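Local structure of glucose-6-phosphate isomerase (Plasmodium falciparum, 3QKI) at residues Leu143-Arg154 against Ile321-Tyr330. The protein probably interconverts alpha-D-glucose 6-phosphate and beta-D-fructose 6-phosphate, the second step of glycolysis. Residues are numbered along the deposited sequence; the frame is centred on the assembly and turned at random.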
ATOM      1  N   LEU A 143      -0.265  13.553  29.571  1.00 14.80           N
ATOM      2  CA  LEU A 143       0.946  12.746  29.514  1.00 15.00           C
ATOM      3  C   LEU A 143       1.267  12.076  30.871  1.00 19.20           C
ATOM      4  O   LEU A 143       1.589  10.888  30.894  1.00 14.65           O
ATOM      5  CB  LEU A 143       2.151  13.547  28.961  1.00 14.41           C
ATOM      6  CG  LEU A 143       2.106  13.866  27.470  1.00 16.91           C
ATOM      7  CD1 LEU A 143       3.267  14.739  27.071  1.00 17.16           C
ATOM      8  CD2 LEU A 143       2.115  12.589  26.634  1.00 17.55           C
ATOM      9  N   LYS A 144       1.067  12.810  32.002  1.00 16.64           N
ATOM     10  CA  LYS A 144       1.289  12.258  33.344  1.00 15.87           C
ATOM     11  C   LYS A 144       0.287  11.122  33.623  1.00 18.53           C
ATOM     12  O   LYS A 144       0.661  10.109  34.202  1.00 18.32           O
ATOM     13  CB  LYS A 144       1.151  13.351  34.414  1.00 16.71           C
ATOM     14  CG  LYS A 144       2.392  14.229  34.504  1.00 26.20           C
ATOM     15  CD  LYS A 144       2.045  15.534  35.213  1.00 34.71           C
ATOM     16  CE  LYS A 144       3.132  16.060  36.114  1.00 56.60           C
ATOM     17  NZ  LYS A 144       4.286  16.599  35.350  1.00 76.43           N
ATOM     18  N   LYS A 145      -0.958  11.286  33.170  1.00 14.35           N
ATOM     19  CA  LYS A 145      -2.011  10.297  33.325  1.00 14.72           C
ATOM     20  C   LYS A 145      -1.647   9.022  32.522  1.00 18.26           C
ATOM     21  O   LYS A 145      -1.862   7.904  33.010  1.00 17.87           O
ATOM     22  CB  LYS A 145      -3.348  10.889  32.843  1.00 18.31           C
ATOM     23  CG  LYS A 145      -4.560  10.034  33.141  1.00 26.78           C
ATOM     24  CD  LYS A 145      -5.806  10.701  32.631  1.00 30.10           C
ATOM     25  CE  LYS A 145      -6.981   9.787  32.546  1.00 31.77           C
ATOM     26  NZ  LYS A 145      -7.434   9.365  33.881  1.00 44.91           N
ATOM     27  N   ILE A 146      -1.096   9.198  31.308  1.00 15.38           N
ATOM     28  CA  ILE A 146      -0.681   8.072  30.436  1.00 14.63           C
ATOM     29  C   ILE A 146       0.505   7.350  31.062  1.00 17.59           C
ATOM     30  O   ILE A 146       0.500   6.111  31.115  1.00 18.20           O
ATOM     31  CB  ILE A 146      -0.363   8.530  28.981  1.00 17.12           C
ATOM     32  CG1 ILE A 146      -1.642   9.019  28.267  1.00 17.09           C
ATOM     33  CG2 ILE A 146       0.361   7.410  28.187  1.00 15.88           C
ATOM     34  CD1 ILE A 146      -1.390   9.798  26.977  1.00 18.06           C
ATOM     35  N   GLU A 147       1.513   8.112  31.538  1.00 13.91           N
ATOM     36  CA  GLU A 147       2.701   7.530  32.170  1.00 13.89           C
ATOM     37  C   GLU A 147       2.261   6.631  33.318  1.00 21.46           C
ATOM     38  O   GLU A 147       2.682   5.467  33.349  1.00 22.55           O
ATOM     39  CB  GLU A 147       3.635   8.642  32.651  1.00 15.15           C
ATOM     40  CG  GLU A 147       4.850   8.150  33.404  1.00 21.25           C
ATOM     41  CD  GLU A 147       5.834   9.240  33.787  1.00 41.23           C
ATOM     42  OE1 GLU A 147       7.007   8.891  34.043  1.00 27.94           O
ATOM     43  OE2 GLU A 147       5.454  10.437  33.789  1.00 32.23           O
ATOM     44  N   LYS A 148       1.363   7.148  34.219  1.00 16.59           N
ATOM     45  CA  LYS A 148       0.865   6.399  35.363  1.00 16.77           C
ATOM     46  C   LYS A 148       0.069   5.166  34.940  1.00 18.84           C
ATOM     47  O   LYS A 148       0.355   4.073  35.420  1.00 18.98           O
ATOM     48  CB  LYS A 148       0.059   7.285  36.331  1.00 18.89           C
ATOM     49  N   TYR A 149      -0.895   5.328  34.029  1.00 14.57           N
ATOM     50  CA  TYR A 149      -1.735   4.233  33.565  1.00 13.59           C
ATOM     51  C   TYR A 149      -0.924   3.127  32.866  1.00 17.54           C
ATOM     52  O   TYR A 149      -1.120   1.954  33.170  1.00 16.87           O
ATOM     53  CB  TYR A 149      -2.888   4.742  32.670  1.00 14.29           C
ATOM     54  CG  TYR A 149      -3.840   3.648  32.245  1.00 15.23           C
ATOM     55  CD1 TYR A 149      -4.869   3.228  33.083  1.00 18.20           C
ATOM     56  CD2 TYR A 149      -3.695   3.007  31.017  1.00 16.08           C
ATOM     57  CE1 TYR A 149      -5.739   2.205  32.706  1.00 19.49           C
ATOM     58  CE2 TYR A 149      -4.547   1.971  30.634  1.00 16.40           C
ATOM     59  CZ  TYR A 149      -5.572   1.576  31.480  1.00 25.71           C
ATOM     60  OH  TYR A 149      -6.410   0.549  31.110  1.00 23.75           O
ATOM     61  N   SER A 150      -0.026   3.502  31.946  1.00 15.35           N
ATOM     62  CA  SER A 150       0.796   2.545  31.195  1.00 15.15           C
ATOM     63  C   SER A 150       1.795   1.854  32.120  1.00 19.33           C
ATOM     64  O   SER A 150       1.959   0.652  32.003  1.00 18.77           O
ATOM     65  CB  SER A 150       1.496   3.214  30.013  1.00 13.92           C
ATOM     66  OG  SER A 150       2.425   4.211  30.413  1.00 19.36           O
ATOM     67  N   ASP A 151       2.389   2.583  33.083  1.00 14.22           N
ATOM     68  CA  ASP A 151       3.302   1.988  34.068  1.00 13.40           C
ATOM     69  C   ASP A 151       2.532   0.942  34.873  1.00 20.02           C
ATOM     70  O   ASP A 151       3.016  -0.172  35.018  1.00 20.09           O
ATOM     71  CB  ASP A 151       3.880   3.047  35.030  1.00 14.86           C
ATOM     72  CG  ASP A 151       5.077   3.827  34.501  1.00 32.12           C
ATOM     73  OD1 ASP A 151       5.709   3.364  33.515  1.00 31.60           O
ATOM     74  OD2 ASP A 151       5.422   4.866  35.106  1.00 39.82           O
ATOM     75  N   ASP A 152       1.299   1.277  35.300  1.00 15.94           N
ATOM     76  CA  ASP A 152       0.429   0.403  36.085  1.00 15.13           C
ATOM     77  C   ASP A 152      -0.008  -0.844  35.341  1.00 19.47           C
ATOM     78  O   ASP A 152      -0.077  -1.912  35.943  1.00 19.81           O
ATOM     79  CB  ASP A 152      -0.762   1.170  36.656  1.00 16.00           C
ATOM     80  CG  ASP A 152      -0.468   2.124  37.826  1.00 27.60           C
ATOM     81  OD1 ASP A 152       0.706   2.208  38.255  1.00 27.69           O
ATOM     82  OD2 ASP A 152      -1.409   2.786  38.297  1.00 31.12           O
ATOM     83  N   ILE A 153      -0.294  -0.724  34.034  1.00 16.51           N
ATOM     84  CA  ILE A 153      -0.660  -1.879  33.197  1.00 16.18           C
ATOM     85  C   ILE A 153       0.555  -2.795  33.063  1.00 18.87           C
ATOM     86  O   ILE A 153       0.427  -4.004  33.260  1.00 19.56           O
ATOM     87  CB  ILE A 153      -1.187  -1.431  31.800  1.00 19.15           C
ATOM     88  CG1 ILE A 153      -2.576  -0.763  31.914  1.00 19.96           C
ATOM     89  CG2 ILE A 153      -1.169  -2.559  30.757  1.00 21.10           C
ATOM     90  CD1 ILE A 153      -3.809  -1.666  32.055  1.00 20.31           C
ATOM     91  N   ARG A 154       1.723  -2.208  32.769  1.00 15.08           N
ATOM     92  CA  ARG A 154       2.967  -2.934  32.526  1.00 16.38           C
ATOM     93  C   ARG A 154       3.583  -3.565  33.759  1.00 23.43           C
ATOM     94  O   ARG A 154       4.287  -4.572  33.620  1.00 23.12           O
ATOM     95  CB  ARG A 154       3.993  -2.054  31.784  1.00 16.06           C
ATOM     96  CG  ARG A 154       3.516  -1.627  30.400  1.00 21.51           C
ATOM     97  CD  ARG A 154       4.421  -0.563  29.800  1.00 14.22           C
ATOM     98  NE  ARG A 154       5.819  -1.011  29.718  1.00 20.71           N
ATOM     99  CZ  ARG A 154       6.290  -1.840  28.791  1.00 21.18           C
ATOM    100  NH1 ARG A 154       5.490  -2.313  27.843  1.00 16.45           N
ATOM    101  NH2 ARG A 154       7.565  -2.198  28.801  1.00 12.62           N
ATOM    102  N   ILE A 321       0.121   8.122  21.941  1.00 13.43           N
ATOM    103  CA  ILE A 321       0.945   7.987  23.151  1.00 11.30           C
ATOM    104  C   ILE A 321       0.391   6.975  24.155  1.00 14.48           C
ATOM    105  O   ILE A 321       1.167   6.249  24.749  1.00 11.71           O
ATOM    106  CB  ILE A 321       1.421   9.325  23.777  1.00 12.52           C
ATOM    107  CG1 ILE A 321       2.129  10.247  22.729  1.00 11.71           C
ATOM    108  CG2 ILE A 321       2.332   9.091  25.009  1.00 11.77           C
ATOM    109  CD1 ILE A 321       3.404   9.614  21.899  1.00 15.39           C
ATOM    110  N   LEU A 322      -0.931   6.884  24.292  1.00 12.18           N
ATOM    111  CA  LEU A 322      -1.493   5.887  25.199  1.00 12.43           C
ATOM    112  C   LEU A 322      -1.251   4.428  24.738  1.00 14.76           C
ATOM    113  O   LEU A 322      -0.555   3.719  25.466  1.00 12.32           O
ATOM    114  CB  LEU A 322      -2.957   6.159  25.544  1.00 12.22           C
ATOM    115  CG  LEU A 322      -3.647   5.068  26.337  1.00 16.49           C
ATOM    116  CD1 LEU A 322      -3.120   4.996  27.782  1.00 15.91           C
ATOM    117  CD2 LEU A 322      -5.114   5.249  26.285  1.00 16.10           C
ATOM    118  N   PRO A 323      -1.693   3.951  23.544  1.00 12.47           N
ATOM    119  CA  PRO A 323      -1.406   2.552  23.191  1.00 12.28           C
ATOM    120  C   PRO A 323       0.087   2.264  23.043  1.00 16.05           C
ATOM    121  O   PRO A 323       0.518   1.182  23.427  1.00 17.53           O
ATOM    122  CB  PRO A 323      -2.174   2.339  21.887  1.00 13.39           C
ATOM    123  CG  PRO A 323      -2.320   3.710  21.315  1.00 18.14           C
ATOM    124  CD  PRO A 323      -2.526   4.597  22.509  1.00 14.48           C
ATOM    125  N   LEU A 324       0.880   3.234  22.560  1.00 11.89           N
ATOM    126  CA  LEU A 324       2.325   2.990  22.382  1.00 12.29           C
ATOM    127  C   LEU A 324       3.108   2.937  23.703  1.00 15.59           C
ATOM    128  O   LEU A 324       4.096   2.208  23.784  1.00 12.98           O
ATOM    129  CB  LEU A 324       2.957   3.984  21.383  1.00 11.91           C
ATOM    130  CG  LEU A 324       2.419   3.937  19.924  1.00 16.16           C
ATOM    131  CD1 LEU A 324       2.765   5.248  19.155  1.00 12.69           C
ATOM    132  CD2 LEU A 324       2.890   2.672  19.184  1.00 15.43           C
ATOM    133  N   SER A 325       2.675   3.705  24.730  1.00 12.15           N
ATOM    134  CA  SER A 325       3.288   3.650  26.058  1.00 12.90           C
ATOM    135  C   SER A 325       2.878   2.330  26.743  1.00 14.88           C
ATOM    136  O   SER A 325       3.662   1.790  27.487  1.00 16.41           O
ATOM    137  CB  SER A 325       2.838   4.829  26.920  1.00 15.05           C
ATOM    138  OG  SER A 325       3.352   6.050  26.419  1.00 18.33           O
ATOM    139  N   ILE A 326       1.696   1.790  26.458  1.00 12.50           N
ATOM    140  CA  ILE A 326       1.307   0.473  27.003  1.00 11.64           C
ATOM    141  C   ILE A 326       2.231  -0.594  26.372  1.00 17.06           C
ATOM    142  O   ILE A 326       2.841  -1.390  27.083  1.00 17.59           O
ATOM    143  CB  ILE A 326      -0.193   0.147  26.794  1.00 14.09           C
ATOM    144  CG1 ILE A 326      -1.084   1.035  27.708  1.00 14.19           C
ATOM    145  CG2 ILE A 326      -0.479  -1.375  27.029  1.00 15.57           C
ATOM    146  CD1 ILE A 326      -2.551   1.115  27.299  1.00 13.15           C
ATOM    147  N   ALA A 327       2.373  -0.559  25.040  1.00 14.13           N
ATOM    148  CA  ALA A 327       3.193  -1.530  24.308  1.00 13.30           C
ATOM    149  C   ALA A 327       4.672  -1.453  24.636  1.00 17.56           C
ATOM    150  O   ALA A 327       5.328  -2.497  24.764  1.00 17.49           O
ATOM    151  CB  ALA A 327       2.983  -1.353  22.803  1.00 13.94           C
ATOM    152  N   PHE A 328       5.222  -0.221  24.759  1.00 13.29           N
ATOM    153  CA  PHE A 328       6.661  -0.049  24.883  1.00 11.32           C
ATOM    154  C   PHE A 328       7.193   0.606  26.159  1.00 17.65           C
ATOM    155  O   PHE A 328       8.409   0.616  26.354  1.00 18.43           O
ATOM    156  CB  PHE A 328       7.187   0.736  23.677  1.00 11.83           C
ATOM    157  CG  PHE A 328       6.760   0.204  22.328  1.00 13.10           C
ATOM    158  CD1 PHE A 328       6.843  -1.158  22.039  1.00 12.94           C
ATOM    159  CD2 PHE A 328       6.317   1.066  21.333  1.00 13.84           C
ATOM    160  CE1 PHE A 328       6.468  -1.642  20.791  1.00 14.76           C
ATOM    161  CE2 PHE A 328       5.976   0.583  20.067  1.00 15.10           C
ATOM    162  CZ  PHE A 328       6.062  -0.764  19.801  1.00 12.94           C
ATOM    163  N   GLY A 329       6.303   1.176  26.959  1.00 15.15           N
ATOM    164  CA  GLY A 329       6.678   1.913  28.168  1.00 15.22           C
ATOM    165  C   GLY A 329       6.767   3.399  27.859  1.00 19.53           C
ATOM    166  O   GLY A 329       7.208   3.791  26.772  1.00 19.67           O
ATOM    167  N   TYR A 330       6.312   4.242  28.793  1.00 17.71           N
ATOM    168  CA  TYR A 330       6.333   5.694  28.647  1.00 17.33           C
ATOM    169  C   TYR A 330       7.720   6.276  28.365  1.00 21.11           C
ATOM    170  O   TYR A 330       7.818   7.223  27.571  1.00 18.99           O
ATOM    171  CB  TYR A 330       5.700   6.388  29.863  1.00 18.54           C
ATOM    172  CG  TYR A 330       5.566   7.877  29.657  1.00 22.32           C
ATOM    173  CD1 TYR A 330       4.581   8.399  28.821  1.00 24.97           C
ATOM    174  CD2 TYR A 330       6.486   8.762  30.212  1.00 23.27           C
ATOM    175  CE1 TYR A 330       4.496   9.770  28.575  1.00 24.75           C
ATOM    176  CE2 TYR A 330       6.394  10.132  29.991  1.00 24.03           C
ATOM    177  CZ  TYR A 330       5.399  10.631  29.172  1.00 28.96           C
ATOM    178  OH  TYR A 330       5.325  11.979  28.923  1.00 30.24           O
TER
HETATM  179  O   HOH W   1       4.998   2.877  30.981  1.00 18.40           O
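Ile146 is a knob in a hole formed by Ile321, Leu322, Ser325 and Tyr330, knobs-into-holes packing within an SIS domain of the phosphoglucose isomerase fold. The segments 143-154 and 321-328 run in roughly the same direction, their axes 8.5 Å apart and crossing at -35°. The CG2 branch of Ile146 reaches the other helix and lies 3.7 Å from Ser325 OG. Deeper in, Ile326 CD1 meets the edge of the Tyr149 ring in its plane. Ile326 also packs on Leu244 and Ile246 of the central parallel sheet, and Tyr149 touches Leu244 too, so that both helices cover the sheet. Tyr330, the first residue of the next helix after the break at Gly329, is the second knob, among Leu143, Ile146, Glu147 and Ser150. Glu147 CB sits over one face of its ring, 3.8 Å from the centroid in a CH-pi contact, and the extended Glu147 chain carries the carboxylate out past the CD2-CE2 rim, the planes 25° apart. Polar atoms take over outward: one water donates to Ser150 OG and Asp151 OD1 and accepts from Tyr330 N, while Ser150 OG turns back to Ile146 O at 2.8 Å. At the far end Arg154, bent at its third torsion, lays its guanidinium face over the Phe328-Gly329 peptide. In the guanidinium plane, NH1 of Arg154 donates to Ile326 O at 2.9 Å with an N-H...O angle of 158°.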